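Local coordinates for 3-hydroxyacyl-CoA dehydrogenase (Archaeoglobus fulgidus, PDB 1ZEJ), which probably oxidises a hydroxyl group of its substrate, such as L-gulonate or a 3-hydroxyacyl-CoA, with NAD+ as the electron acceptor, at residues Gly26-Ile31 and His35-Gln40; Glu52-Pro55 and Lys61-Phe64; Asn86-Val91 and Asp113-Arg118; Arg124-His129 and Arg146-Lys151; Gly209-Leu214 and Glu277-Arg282. One frame throughout, in Å; residues are numbered along the deposited sequence.

Interaction 1: residues Gly26-Ile31 and His35-Gln40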
# COMPACT_ATOMS: atom_id res chain seq x y z
N GLY A 26 14.10 18.72 -11.09
CA GLY A 26 14.29 17.27 -10.88
C GLY A 26 14.22 16.48 -12.17
O GLY A 26 15.00 15.53 -12.36
N ILE A 27 13.30 16.84 -13.05
CA ILE A 27 13.15 16.19 -14.36
C ILE A 27 14.43 16.42 -15.19
O ILE A 27 14.94 15.51 -15.84
CB ILE A 27 11.88 16.68 -15.11
CG1 ILE A 27 10.57 16.22 -14.41
CG2 ILE A 27 11.87 16.22 -16.57
CD1 ILE A 27 9.35 17.03 -14.84
N ALA A 28 14.93 17.65 -15.18
CA ALA A 28 16.17 18.01 -15.89
C ALA A 28 17.36 17.17 -15.38
O ALA A 28 18.11 16.64 -16.19
CB ALA A 28 16.46 19.50 -15.73
N ILE A 29 17.44 16.96 -14.06
CA ILE A 29 18.47 16.12 -13.46
C ILE A 29 18.32 14.67 -13.87
O ILE A 29 19.29 14.05 -14.25
CB ILE A 29 18.51 16.23 -11.92
CG1 ILE A 29 18.91 17.63 -11.50
CG2 ILE A 29 19.41 15.16 -11.31
CD1 ILE A 29 18.66 17.90 -10.03
N ALA A 30 17.12 14.14 -13.85
CA ALA A 30 16.85 12.77 -14.30
C ALA A 30 17.26 12.55 -15.76
O ALA A 30 17.92 11.58 -16.11
CB ALA A 30 15.37 12.43 -14.09
N ILE A 31 16.89 13.50 -16.61
CA ILE A 31 17.15 13.35 -18.03
C ILE A 31 18.65 13.57 -18.42
O ILE A 31 19.15 12.94 -19.35
CB ILE A 31 16.20 14.32 -18.79
CG1 ILE A 31 14.76 13.80 -18.62
CG2 ILE A 31 16.57 14.42 -20.28
CD1 ILE A 31 13.72 14.63 -19.23
N HIS A 35 20.93 12.48 -21.55
CA HIS A 35 20.58 13.35 -22.68
C HIS A 35 20.95 14.80 -22.41
O HIS A 35 21.32 15.20 -21.31
CB HIS A 35 19.08 13.29 -22.91
CG HIS A 35 18.57 11.92 -23.23
ND1 HIS A 35 18.87 11.28 -24.42
CD2 HIS A 35 17.77 11.08 -22.55
CE1 HIS A 35 18.30 10.10 -24.43
NE2 HIS A 35 17.62 9.95 -23.31
N GLU A 36 20.90 15.60 -23.46
CA GLU A 36 21.06 17.03 -23.26
C GLU A 36 19.73 17.65 -22.89
O GLU A 36 18.69 17.23 -23.38
CB GLU A 36 21.58 17.68 -24.52
CG GLU A 36 22.98 17.26 -24.80
CD GLU A 36 23.46 17.82 -26.10
OE1 GLU A 36 22.76 17.61 -27.12
OE2 GLU A 36 24.52 18.47 -26.07
N VAL A 37 19.79 18.67 -22.04
CA VAL A 37 18.60 19.34 -21.60
C VAL A 37 18.70 20.85 -21.79
O VAL A 37 19.74 21.45 -21.51
CB VAL A 37 18.35 19.03 -20.10
CG1 VAL A 37 17.12 19.78 -19.58
CG2 VAL A 37 18.16 17.51 -19.92
N VAL A 38 17.60 21.43 -22.24
CA VAL A 38 17.39 22.88 -22.12
C VAL A 38 16.31 23.14 -21.04
O VAL A 38 15.16 22.68 -21.14
CB VAL A 38 16.99 23.50 -23.46
CG1 VAL A 38 16.85 25.00 -23.29
CG2 VAL A 38 18.04 23.21 -24.51
N LEU A 39 16.68 23.84 -19.99
CA LEU A 39 15.78 24.15 -18.88
C LEU A 39 15.40 25.60 -18.97
O LEU A 39 16.28 26.49 -18.86
CB LEU A 39 16.46 23.86 -17.57
CG LEU A 39 15.63 24.13 -16.28
CD1 LEU A 39 14.39 23.27 -16.26
CD2 LEU A 39 16.47 23.87 -15.04
N GLN A 40 14.12 25.86 -19.16
CA GLN A 40 13.60 27.22 -19.41
C GLN A 40 12.70 27.70 -18.24
O GLN A 40 11.97 26.93 -17.65
CB GLN A 40 12.83 27.26 -20.72
CG GLN A 40 12.35 28.65 -21.13
CD GLN A 40 10.95 28.98 -20.65
OE1 GLN A 40 10.15 28.07 -20.43
NE2 GLN A 40 10.63 30.28 -20.55

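Interaction 2: residues Glu52-Pro55 and Lys61-Phe64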
# COMPACT_ATOMS: atom_id res chain seq x y z
N GLU A 52 22.32 25.90 -8.94
CA GLU A 52 23.04 25.59 -7.72
C GLU A 52 22.51 24.34 -7.03
O GLU A 52 23.17 23.81 -6.18
CB GLU A 52 23.08 26.81 -6.79
CG GLU A 52 21.74 27.26 -6.23
CD GLU A 52 21.86 28.54 -5.40
OE1 GLU A 52 22.96 29.15 -5.37
OE2 GLU A 52 20.85 28.94 -4.77
N GLN A 53 21.35 23.82 -7.43
CA GLN A 53 20.86 22.54 -6.89
C GLN A 53 21.18 21.35 -7.80
O GLN A 53 20.91 20.20 -7.45
CB GLN A 53 19.35 22.60 -6.64
CG GLN A 53 18.91 23.66 -5.65
CD GLN A 53 19.29 23.32 -4.23
OE1 GLN A 53 20.11 23.99 -3.61
NE2 GLN A 53 18.71 22.25 -3.71
N ILE A 54 21.74 21.60 -8.98
CA ILE A 54 22.01 20.52 -9.92
C ILE A 54 23.43 19.93 -9.73
O ILE A 54 24.41 20.69 -9.53
CB ILE A 54 21.77 21.02 -11.37
CG1 ILE A 54 20.25 21.13 -11.62
CG2 ILE A 54 22.41 20.08 -12.36
CD1 ILE A 54 19.85 22.12 -12.64
N PRO A 55 23.55 18.59 -9.74
CA PRO A 55 24.89 18.02 -9.52
C PRO A 55 25.89 18.54 -10.54
O PRO A 55 25.59 18.66 -11.73
CB PRO A 55 24.68 16.51 -9.67
CG PRO A 55 23.25 16.29 -9.38
CD PRO A 55 22.53 17.52 -9.88
N LYS A 61 25.61 19.21 -19.42
CA LYS A 61 24.53 18.74 -20.29
C LYS A 61 23.26 19.63 -20.27
O LYS A 61 22.31 19.35 -21.00
CB LYS A 61 24.15 17.31 -19.91
CG LYS A 61 25.33 16.29 -19.97
CD LYS A 61 25.23 15.43 -21.23
CE LYS A 61 24.52 14.08 -20.97
NZ LYS A 61 24.39 13.24 -22.23
N ILE A 62 23.22 20.66 -19.44
CA ILE A 62 22.00 21.48 -19.22
C ILE A 62 22.26 22.93 -19.63
O ILE A 62 23.22 23.52 -19.14
CB ILE A 62 21.53 21.41 -17.74
CG1 ILE A 62 21.18 19.98 -17.33
CG2 ILE A 62 20.25 22.25 -17.54
CD1 ILE A 62 21.12 19.74 -15.81
N GLU A 63 21.42 23.48 -20.53
CA GLU A 63 21.44 24.90 -20.88
C GLU A 63 20.31 25.53 -20.09
O GLU A 63 19.21 24.97 -20.04
CB GLU A 63 21.25 25.13 -22.38
CG GLU A 63 20.98 26.62 -22.76
CD GLU A 63 20.87 26.85 -24.27
OE1 GLU A 63 21.17 25.91 -25.03
OE2 GLU A 63 20.51 27.97 -24.67
N PHE A 64 20.58 26.65 -19.44
CA PHE A 64 19.54 27.40 -18.77
C PHE A 64 19.16 28.59 -19.65
O PHE A 64 20.04 29.31 -20.15
CB PHE A 64 20.04 27.88 -17.42
CG PHE A 64 20.50 26.76 -16.52
CD1 PHE A 64 21.79 26.24 -16.64
CD2 PHE A 64 19.68 26.25 -15.55
CE1 PHE A 64 22.22 25.20 -15.83
CE2 PHE A 64 20.12 25.23 -14.70
CZ PHE A 64 21.39 24.71 -14.88

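Interaction 3: residues Asn86-Val91 and Asp113-Arg118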
# COMPACT_ATOMS: atom_id res chain seq x y z
N ASN A 86 -5.39 26.93 -17.23
CA ASN A 86 -5.11 28.00 -18.19
C ASN A 86 -3.60 28.28 -18.37
O ASN A 86 -3.14 28.58 -19.48
CB ASN A 86 -5.84 29.30 -17.83
CG ASN A 86 -7.35 29.14 -17.78
OD1 ASN A 86 -8.04 29.94 -17.15
ND2 ASN A 86 -7.86 28.11 -18.45
N THR A 87 -2.83 28.16 -17.28
CA THR A 87 -1.38 28.38 -17.35
C THR A 87 -0.73 27.29 -18.20
O THR A 87 0.11 27.59 -19.06
CB THR A 87 -0.72 28.37 -15.97
OG1 THR A 87 -1.35 29.32 -15.09
CG2 THR A 87 0.77 28.70 -16.09
N LYS A 88 -1.11 26.05 -17.97
CA LYS A 88 -0.55 24.94 -18.75
C LYS A 88 -0.94 25.04 -20.22
O LYS A 88 -0.09 24.91 -21.09
CB LYS A 88 -0.98 23.57 -18.17
CG LYS A 88 -0.30 23.29 -16.83
CD LYS A 88 -0.55 21.88 -16.32
CE LYS A 88 0.32 21.55 -15.08
NZ LYS A 88 1.66 20.96 -15.49
N VAL A 89 -2.22 25.32 -20.47
CA VAL A 89 -2.71 25.48 -21.83
C VAL A 89 -1.92 26.59 -22.55
O VAL A 89 -1.48 26.42 -23.69
CB VAL A 89 -4.22 25.73 -21.82
CG1 VAL A 89 -4.76 26.27 -23.19
CG2 VAL A 89 -4.90 24.46 -21.44
N GLU A 90 -1.74 27.72 -21.88
CA GLU A 90 -1.03 28.84 -22.48
C GLU A 90 0.40 28.49 -22.93
O GLU A 90 0.79 28.72 -24.08
CB GLU A 90 -1.04 30.02 -21.51
CG GLU A 90 -0.01 31.09 -21.85
CD GLU A 90 -0.19 32.34 -21.05
OE1 GLU A 90 -1.15 32.39 -20.24
OE2 GLU A 90 0.62 33.28 -21.27
N VAL A 91 1.16 27.86 -22.04
CA VAL A 91 2.54 27.49 -22.37
C VAL A 91 2.56 26.43 -23.44
O VAL A 91 3.36 26.51 -24.35
CB VAL A 91 3.24 26.91 -21.09
CG1 VAL A 91 4.53 26.22 -21.41
CG2 VAL A 91 3.45 28.01 -20.08
N ASP A 113 -7.16 15.33 -20.43
CA ASP A 113 -8.19 15.55 -21.45
C ASP A 113 -8.63 17.02 -21.49
O ASP A 113 -8.84 17.57 -22.57
CB ASP A 113 -9.38 14.61 -21.24
CG ASP A 113 -9.06 13.19 -21.71
OD1 ASP A 113 -9.27 12.90 -22.87
OD2 ASP A 113 -8.61 12.38 -20.90
N ASP A 114 -8.72 17.67 -20.33
CA ASP A 114 -9.12 19.09 -20.34
C ASP A 114 -8.04 19.97 -20.99
O ASP A 114 -8.32 20.94 -21.71
CB ASP A 114 -9.43 19.60 -18.94
CG ASP A 114 -10.71 19.06 -18.39
OD1 ASP A 114 -11.47 18.30 -19.05
OD2 ASP A 114 -10.95 19.40 -17.24
N ILE A 115 -6.77 19.64 -20.74
CA ILE A 115 -5.68 20.30 -21.43
C ILE A 115 -5.70 20.01 -22.94
O ILE A 115 -5.69 20.94 -23.77
CB ILE A 115 -4.30 19.88 -20.85
CG1 ILE A 115 -4.16 20.38 -19.42
CG2 ILE A 115 -3.18 20.44 -21.71
CD1 ILE A 115 -3.02 19.71 -18.66
N ALA A 116 -5.78 18.73 -23.29
CA ALA A 116 -5.70 18.31 -24.68
C ALA A 116 -6.76 18.93 -25.54
O ALA A 116 -6.52 19.25 -26.68
CB ALA A 116 -5.85 16.80 -24.75
N GLU A 117 -7.95 19.08 -25.02
CA GLU A 117 -9.04 19.62 -25.83
C GLU A 117 -8.85 21.12 -26.14
O GLU A 117 -9.56 21.66 -27.00
CB GLU A 117 -10.40 19.29 -25.23
CG GLU A 117 -10.75 19.98 -23.97
CD GLU A 117 -12.09 19.47 -23.39
OE1 GLU A 117 -12.57 18.36 -23.74
OE2 GLU A 117 -12.61 20.17 -22.53
N ARG A 118 -7.89 21.78 -25.47
CA ARG A 118 -7.61 23.18 -25.71
C ARG A 118 -6.35 23.41 -26.57
O ARG A 118 -6.00 24.55 -26.86
CB ARG A 118 -7.54 23.89 -24.37
CG ARG A 118 -8.88 23.99 -23.72
CD ARG A 118 -8.79 24.22 -22.23
NE ARG A 118 -10.11 24.47 -21.64
CZ ARG A 118 -11.01 23.53 -21.31
NH1 ARG A 118 -10.79 22.21 -21.48
NH2 ARG A 118 -12.17 23.94 -20.80

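Interaction 4: residues Arg124-His129 and Arg146-Lys151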
# COMPACT_ATOMS: atom_id res chain seq x y z
N ARG A 124 -0.18 14.49 -30.19
CA ARG A 124 1.18 14.30 -29.68
C ARG A 124 1.38 14.91 -28.30
O ARG A 124 2.49 15.15 -27.87
CB ARG A 124 2.23 14.79 -30.70
CG ARG A 124 2.01 16.19 -31.20
CD ARG A 124 2.09 17.29 -30.13
NE ARG A 124 1.90 18.55 -30.82
CZ ARG A 124 2.89 19.33 -31.27
NH1 ARG A 124 4.14 19.10 -30.96
NH2 ARG A 124 2.60 20.39 -31.98
N PHE A 125 0.28 15.08 -27.57
CA PHE A 125 0.29 15.58 -26.21
C PHE A 125 -0.10 14.42 -25.28
O PHE A 125 -1.03 13.63 -25.58
CB PHE A 125 -0.76 16.68 -26.00
CG PHE A 125 -0.93 17.07 -24.54
CD1 PHE A 125 0.09 17.72 -23.88
CD2 PHE A 125 -2.07 16.72 -23.83
CE1 PHE A 125 -0.01 18.03 -22.53
CE2 PHE A 125 -2.21 17.04 -22.49
CZ PHE A 125 -1.16 17.73 -21.84
N LEU A 126 0.59 14.36 -24.16
CA LEU A 126 0.21 13.43 -23.11
C LEU A 126 0.74 13.90 -21.77
O LEU A 126 1.55 14.84 -21.70
CB LEU A 126 0.68 12.04 -23.51
CG LEU A 126 2.05 11.40 -23.32
CD1 LEU A 126 2.32 10.30 -24.36
CD2 LEU A 126 3.20 12.28 -23.08
N GLY A 127 0.30 13.25 -20.72
CA GLY A 127 0.73 13.58 -19.37
C GLY A 127 1.89 12.66 -19.07
O GLY A 127 1.87 11.47 -19.44
N VAL A 128 2.91 13.18 -18.40
CA VAL A 128 4.00 12.32 -17.85
C VAL A 128 4.18 12.72 -16.40
O VAL A 128 4.72 13.83 -16.13
CB VAL A 128 5.34 12.41 -18.63
CG1 VAL A 128 6.43 11.65 -17.98
CG2 VAL A 128 5.20 11.92 -20.02
N HIS A 129 3.75 11.84 -15.49
CA HIS A 129 3.67 12.03 -14.07
C HIS A 129 4.88 11.39 -13.38
O HIS A 129 5.03 10.17 -13.30
CB HIS A 129 2.34 11.43 -13.60
CG HIS A 129 2.11 11.49 -12.13
ND1 HIS A 129 1.36 10.54 -11.47
CD2 HIS A 129 2.48 12.41 -11.19
CE1 HIS A 129 1.32 10.84 -10.18
NE2 HIS A 129 2.00 11.97 -9.99
N ARG A 146 -7.88 11.11 -24.59
CA ARG A 146 -8.60 10.47 -25.73
C ARG A 146 -8.04 10.83 -27.09
O ARG A 146 -8.31 10.16 -28.05
CB ARG A 146 -10.09 10.78 -25.69
CG ARG A 146 -10.49 12.24 -25.79
CD ARG A 146 -11.95 12.38 -25.39
NE ARG A 146 -12.52 13.63 -25.87
CZ ARG A 146 -12.45 14.78 -25.21
NH1 ARG A 146 -11.79 14.88 -24.06
NH2 ARG A 146 -13.00 15.86 -25.73
N PHE A 147 -7.19 11.84 -27.16
CA PHE A 147 -6.58 12.28 -28.41
C PHE A 147 -5.23 11.69 -28.71
O PHE A 147 -4.81 11.67 -29.85
CB PHE A 147 -6.40 13.79 -28.42
CG PHE A 147 -7.66 14.59 -28.16
CD1 PHE A 147 -8.45 15.01 -29.21
CD2 PHE A 147 -8.00 14.99 -26.86
CE1 PHE A 147 -9.62 15.77 -28.97
CE2 PHE A 147 -9.16 15.78 -26.63
CZ PHE A 147 -9.95 16.16 -27.68
N THR A 148 -4.50 11.31 -27.68
CA THR A 148 -3.11 10.92 -27.81
C THR A 148 -3.00 9.73 -28.77
O THR A 148 -3.73 8.71 -28.64
CB THR A 148 -2.54 10.48 -26.43
OG1 THR A 148 -2.77 11.48 -25.41
CG2 THR A 148 -1.05 10.21 -26.58
N ASP A 149 -2.08 9.80 -29.72
CA ASP A 149 -1.88 8.65 -30.61
C ASP A 149 -0.88 7.65 -30.08
O ASP A 149 -0.10 7.94 -29.18
CB ASP A 149 -1.56 9.09 -32.03
CG ASP A 149 -0.28 9.83 -32.14
OD1 ASP A 149 0.61 9.67 -31.28
OD2 ASP A 149 -0.15 10.57 -33.14
N SER A 150 -0.91 6.44 -30.62
CA SER A 150 -0.07 5.35 -30.14
C SER A 150 1.43 5.56 -30.33
O SER A 150 2.24 5.11 -29.51
CB SER A 150 -0.40 4.06 -30.90
OG SER A 150 0.60 3.08 -30.65
N LYS A 151 1.77 6.19 -31.43
CA LYS A 151 3.16 6.51 -31.77
C LYS A 151 3.80 7.42 -30.75
O LYS A 151 4.98 7.22 -30.41
CB LYS A 151 3.21 7.17 -33.16
CG LYS A 151 4.36 8.06 -33.44

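Interaction 5: residues Gly209-Leu214 and Glu277-Arg282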
# COMPACT_ATOMS: atom_id res chain seq x y z
N GLY A 209 2.33 -2.55 3.53
CA GLY A 209 3.28 -1.90 2.62
C GLY A 209 4.34 -2.90 2.17
O GLY A 209 4.80 -2.86 1.05
N LEU A 210 4.74 -3.78 3.07
CA LEU A 210 5.74 -4.79 2.77
C LEU A 210 5.19 -5.78 1.71
O LEU A 210 5.88 -6.11 0.78
CB LEU A 210 6.09 -5.57 4.03
CG LEU A 210 7.22 -4.88 4.86
CD1 LEU A 210 6.76 -3.69 5.52
CD2 LEU A 210 7.81 -5.87 5.90
N LEU A 211 3.98 -6.27 1.92
CA LEU A 211 3.37 -7.20 0.96
C LEU A 211 3.16 -6.56 -0.40
O LEU A 211 3.41 -7.18 -1.43
CB LEU A 211 2.03 -7.71 1.47
CG LEU A 211 2.00 -8.50 2.79
CD1 LEU A 211 0.62 -9.00 3.01
CD2 LEU A 211 2.96 -9.65 2.63
N TYR A 212 2.67 -5.33 -0.42
CA TYR A 212 2.38 -4.67 -1.67
C TYR A 212 3.67 -4.24 -2.37
O TYR A 212 3.73 -4.21 -3.60
CB TYR A 212 1.46 -3.46 -1.45
CG TYR A 212 0.00 -3.81 -1.16
CD1 TYR A 212 -0.41 -5.09 -0.88
CD2 TYR A 212 -0.95 -2.79 -1.08
CE1 TYR A 212 -1.77 -5.37 -0.55
CE2 TYR A 212 -2.26 -3.04 -0.75
CZ TYR A 212 -2.68 -4.31 -0.50
OH TYR A 212 -4.02 -4.47 -0.24
N THR A 213 4.73 -3.97 -1.61
CA THR A 213 6.04 -3.69 -2.19
C THR A 213 6.61 -4.90 -2.93
O THR A 213 7.05 -4.79 -4.06
CB THR A 213 7.04 -3.22 -1.12
OG1 THR A 213 6.62 -1.94 -0.64
CG2 THR A 213 8.45 -3.12 -1.66
N LEU A 214 6.53 -6.07 -2.31
CA LEU A 214 7.19 -7.26 -2.84
C LEU A 214 6.31 -7.98 -3.83
O LEU A 214 6.81 -8.53 -4.82
CB LEU A 214 7.53 -8.20 -1.67
CG LEU A 214 8.63 -7.71 -0.74
CD1 LEU A 214 8.78 -8.79 0.30
CD2 LEU A 214 9.95 -7.51 -1.43
N GLU A 277 7.86 -20.75 -0.24
CA GLU A 277 9.14 -20.66 0.43
C GLU A 277 9.86 -19.36 0.04
O GLU A 277 10.42 -18.68 0.90
CB GLU A 277 10.01 -21.87 0.07
CG GLU A 277 9.43 -23.18 0.57
N GLU A 278 9.85 -19.03 -1.26
CA GLU A 278 10.47 -17.79 -1.73
C GLU A 278 9.78 -16.53 -1.19
O GLU A 278 10.46 -15.57 -0.84
CB GLU A 278 10.55 -17.74 -3.26
CG GLU A 278 11.57 -18.76 -3.74
CD GLU A 278 11.64 -18.97 -5.23
OE1 GLU A 278 11.18 -18.08 -5.98
OE2 GLU A 278 12.20 -20.01 -5.65
N ARG A 279 8.45 -16.52 -1.13
CA ARG A 279 7.74 -15.44 -0.46
C ARG A 279 8.28 -15.15 0.95
O ARG A 279 8.56 -14.00 1.29
CB ARG A 279 6.24 -15.75 -0.38
CG ARG A 279 5.46 -14.84 0.57
CD ARG A 279 3.99 -15.19 0.62
NE ARG A 279 3.23 -14.29 1.51
CZ ARG A 279 3.14 -14.40 2.83
NH1 ARG A 279 3.78 -15.36 3.50
NH2 ARG A 279 2.41 -13.52 3.50
N VAL A 280 8.33 -16.18 1.79
CA VAL A 280 8.82 -16.02 3.17
C VAL A 280 10.28 -15.53 3.22
O VAL A 280 10.60 -14.64 4.01
CB VAL A 280 8.63 -17.33 3.98
CG1 VAL A 280 9.17 -17.20 5.42
CG2 VAL A 280 7.16 -17.72 4.03
N GLU A 281 11.15 -16.10 2.37
CA GLU A 281 12.55 -15.66 2.27
C GLU A 281 12.64 -14.17 1.95
O GLU A 281 13.39 -13.41 2.59
CB GLU A 281 13.33 -16.47 1.20
CG GLU A 281 13.56 -17.92 1.57
CD GLU A 281 14.27 -18.75 0.48
OE1 GLU A 281 14.43 -18.27 -0.67
OE2 GLU A 281 14.68 -19.90 0.80
N ARG A 282 11.87 -13.73 0.97
CA ARG A 282 11.90 -12.30 0.59
C ARG A 282 11.37 -11.40 1.69
O ARG A 282 11.92 -10.33 1.94
CB ARG A 282 11.12 -12.08 -0.70
CG ARG A 282 11.74 -12.74 -1.90
CD ARG A 282 10.86 -12.47 -3.09
NE ARG A 282 10.98 -11.07 -3.54
CZ ARG A 282 10.04 -10.42 -4.23
NH1 ARG A 282 8.90 -11.03 -4.56
NH2 ARG A 282 10.23 -9.15 -4.59

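Interaction 1: residues Gly26-Ile31 and His35-Gln40
Methyl meets methyl at the centre of this contact: Ile31 CG2 lies 3.5 Å from Val37 CG2, tighter than an ordinary van der Waals approach, and the two branched side chains cross at about a right angle. The other branch of Val37, CG1, is held anti to the backbone N (chi1 178°) and turns to the small Ala28, whose CB is 3.9 Å away. Alanine suits this place because the strand can come close to the helix here, and Val37 CG2 also rests against the carbonyl O of Ala28 at 3.8 Å. Leu39 CD1 touches Ala28 CB more loosely. Helix 22-32 and strand 36-40 run nearly antiparallel, 166° between the short segments with 8.3 Å between axes, as the return leg of a Rossmann beta-alpha-beta unit requires; Leu39 lies near Ala20 of the glycine-rich turn predicted to bind NAD+. Further out, Ile31 CG2 also packs on His35 CB, 3.8 Å away. At the polar edge the backbone N of His35 donates to Ile31 O over 2.9 Å. The imidazole of His35 looks elsewhere: its ND1 pairs with the backbone N of Met13, and its ring stacks with that of Phe159.

Interaction 2: residues Glu52-Pro55 and Lys61-Phe64
Ile54 points its two branches at two different partners on strand 62-65. Its CG2 methyl meets CD1 of Ile62 tip to tip at 3.7 Å, the two isoleucines approaching from loop and strand. Its longer branch, with CG1 beside the backbone N and anti to the carbonyl carbon (chi1 -75°), carries CD1 to the rim of the Phe64 ring. There the methyl sits near the ring plane, 3.7 Å from Phe64 CE2 and almost as close to CZ, so the edge of the phenyl ring rather than a face receives it. One face of the ring is occupied from within the strand itself, by Ile62 CG2 3.8 Å above the plane and offset toward the rim. The contact closes the second beta-alpha-beta unit of the Rossmann half, in which helix 44-53 connects strand 36-40 to strand 62-65, the outermost strand on this side of the sheet. A branched isoleucine fits just past the helix because it can address both strand residues at once. Ile54 also packs on Ile29 of helix 22-32, while Phe64 and Ile62 both touch Leu39 of the neighbouring strand. The side chain of Phe64 lies about 6 Å from that of Ala20, a predicted NAD+ contact.

Interaction 3: residues Asn86-Val91 and Asp113-Arg118
Arg118, whose aliphatic stem packs on Val89, supplies the flat group of this contact, a guanidinium folded back over its own segment. Its NH1 donates to the carbonyl O of Asp114 over 2.8 Å at a fairly straight 151°, the oxygen lying 17° out of the guanidinium plane. The same NH1 makes a salt bridge to Glu117 OE2 at 2.9 Å, although the hydrogen-bond geometry there is weak. Held in this way, the charged end stays with segment 113-118, and only the stem is presented to helix 85-96. Val89 lies across that stem: its CG1 touches Arg118 CB at 3.8 Å, and its CG2 reaches Arg118 CD as well as CB, both at 4.0 Å. The arginine chain, extended from CG to NE, offers these methylenes along its length, which explains how so polar a residue can cover a valine at an exposed margin. Deeper in, Val89 CG2 lies 4.2 Å from Ile115 CA, and Ile115 CD1 meets Lys88 CD at 4.0 Å, the two chains crossing at a slant. Beyond CD the lysine bends (chi4 -89°), and its ammonium makes a salt bridge with Glu79 and hydrogen bonds with Asn106 O and Ser105 OG; Lys88 is predicted to bind NAD+. Ile115 continues inward onto Phe125 of strand 125-130 and onto Leu85 and Leu92 of helix 85-96, joining the two helices to the sheet. On the outer side, Asp114 forms a salt bridge with Arg239 of the second subunit.

Interaction 4: residues Arg124-His129 and Arg146-Lys151
Thr148 stands with OG1 beside its backbone N and anti to the carbonyl carbon (chi1 -52°), a rotation that aims the hydroxyl at Phe125 and the CG2 methyl at Leu126. Leu126 CB already lies 4.0 Å from Thr148 CG2; its CG, held between backbone N and carbonyl carbon (chi1 84°), less common for leucine, brings CD1 equally near, and the two side chains meet at about a right angle. The hydroxyl donates to the carbonyl O of Phe125 over 2.8 Å, lying in the carbonyl plane with a C=O...OG1 angle of 160°. Threonine thus joins the loop ahead of helix 150-162 to the start of strand 125-130, with one polar branch and one apolar branch each matched to its partner. The next residue, Asp149, is the N-cap of that helix, and farther along the strand stands His129, predicted to matter for catalysis and bonded to Glu141. A valine in place of Thr148 would probably leave the buried Phe125 carbonyl without this donor and the Ser145 N-H without its acceptor. OG1 gives its proton to Phe125 O, which can only accept, and takes the N-H of Ser145 on a lone pair; with two main-chain partners its rotation is probably well fixed.

Interaction 5: residues Gly209-Leu214 and Glu277-Arg282
Between 209-214 and 277-282, both helical, the nearest CA atoms are those of Leu214 and Arg282, 7.7 Å apart. The two side chains run alongside each other, pointing opposite ways. Arg282 bends at chi3 (73°), which turns its guanidinium back so that Leu214 CD2 lies over one face, 3.6 Å from Arg282 NH2. Leucine suits the position because the flat, weakly hydrated face of a guanidinium accepts apolar contact while its N-H groups remain available at the rim. One of them is used: Arg282 NH1 donates to Leu214 O, but the bond is long at 3.3 Å, bent to 138°, and rises 49° out of the carbonyl plane. Leu214 CD1 meanwhile rests near Arg282 O at 3.9 Å. With an alanine in place of Arg282, Leu214 CD2 would probably lose its guanidinium cover and the Leu214 carbonyl this donor. A touch of Leu211 CD2 on Arg279 NH2 is doubtful, since Arg279 is modelled in two conformers. This is helix-helix packing in the helical C-terminal part of the family's fold, near the homodimer interface: Leu283, one turn past Arg279, packs on Leu211 and Leu214, Phe215 touches both arginines, and Thr213 packs on Gly209 of the second subunit.

How the interactions relate
Interactions 1 and 2 lie in successive beta-alpha-beta units that share strand 36-40, their centres 8 Å apart: strands 36-40 and 62-65 are parallel neighbours, probably hydrogen-bonded from Leu39 N to Glu63 O at 2.8 Å, and Ile29 packs on Ile54 between them. Interactions 3 and 4, with centres 13 Å apart, also touch, through a salt bridge of Glu117 OE1 with Arg146 NH2 at 3.2 Å and the packing of Ile115 on Phe125. These two hold residues of the predicted NAD+ and catalytic sites, Lys88 and His129. Interaction 5 stands apart in the helical region, its centre about 35 Å from that of interaction 4, yet its Arg279 meets Asn132, a predicted NAD+-binding residue, of the second subunit.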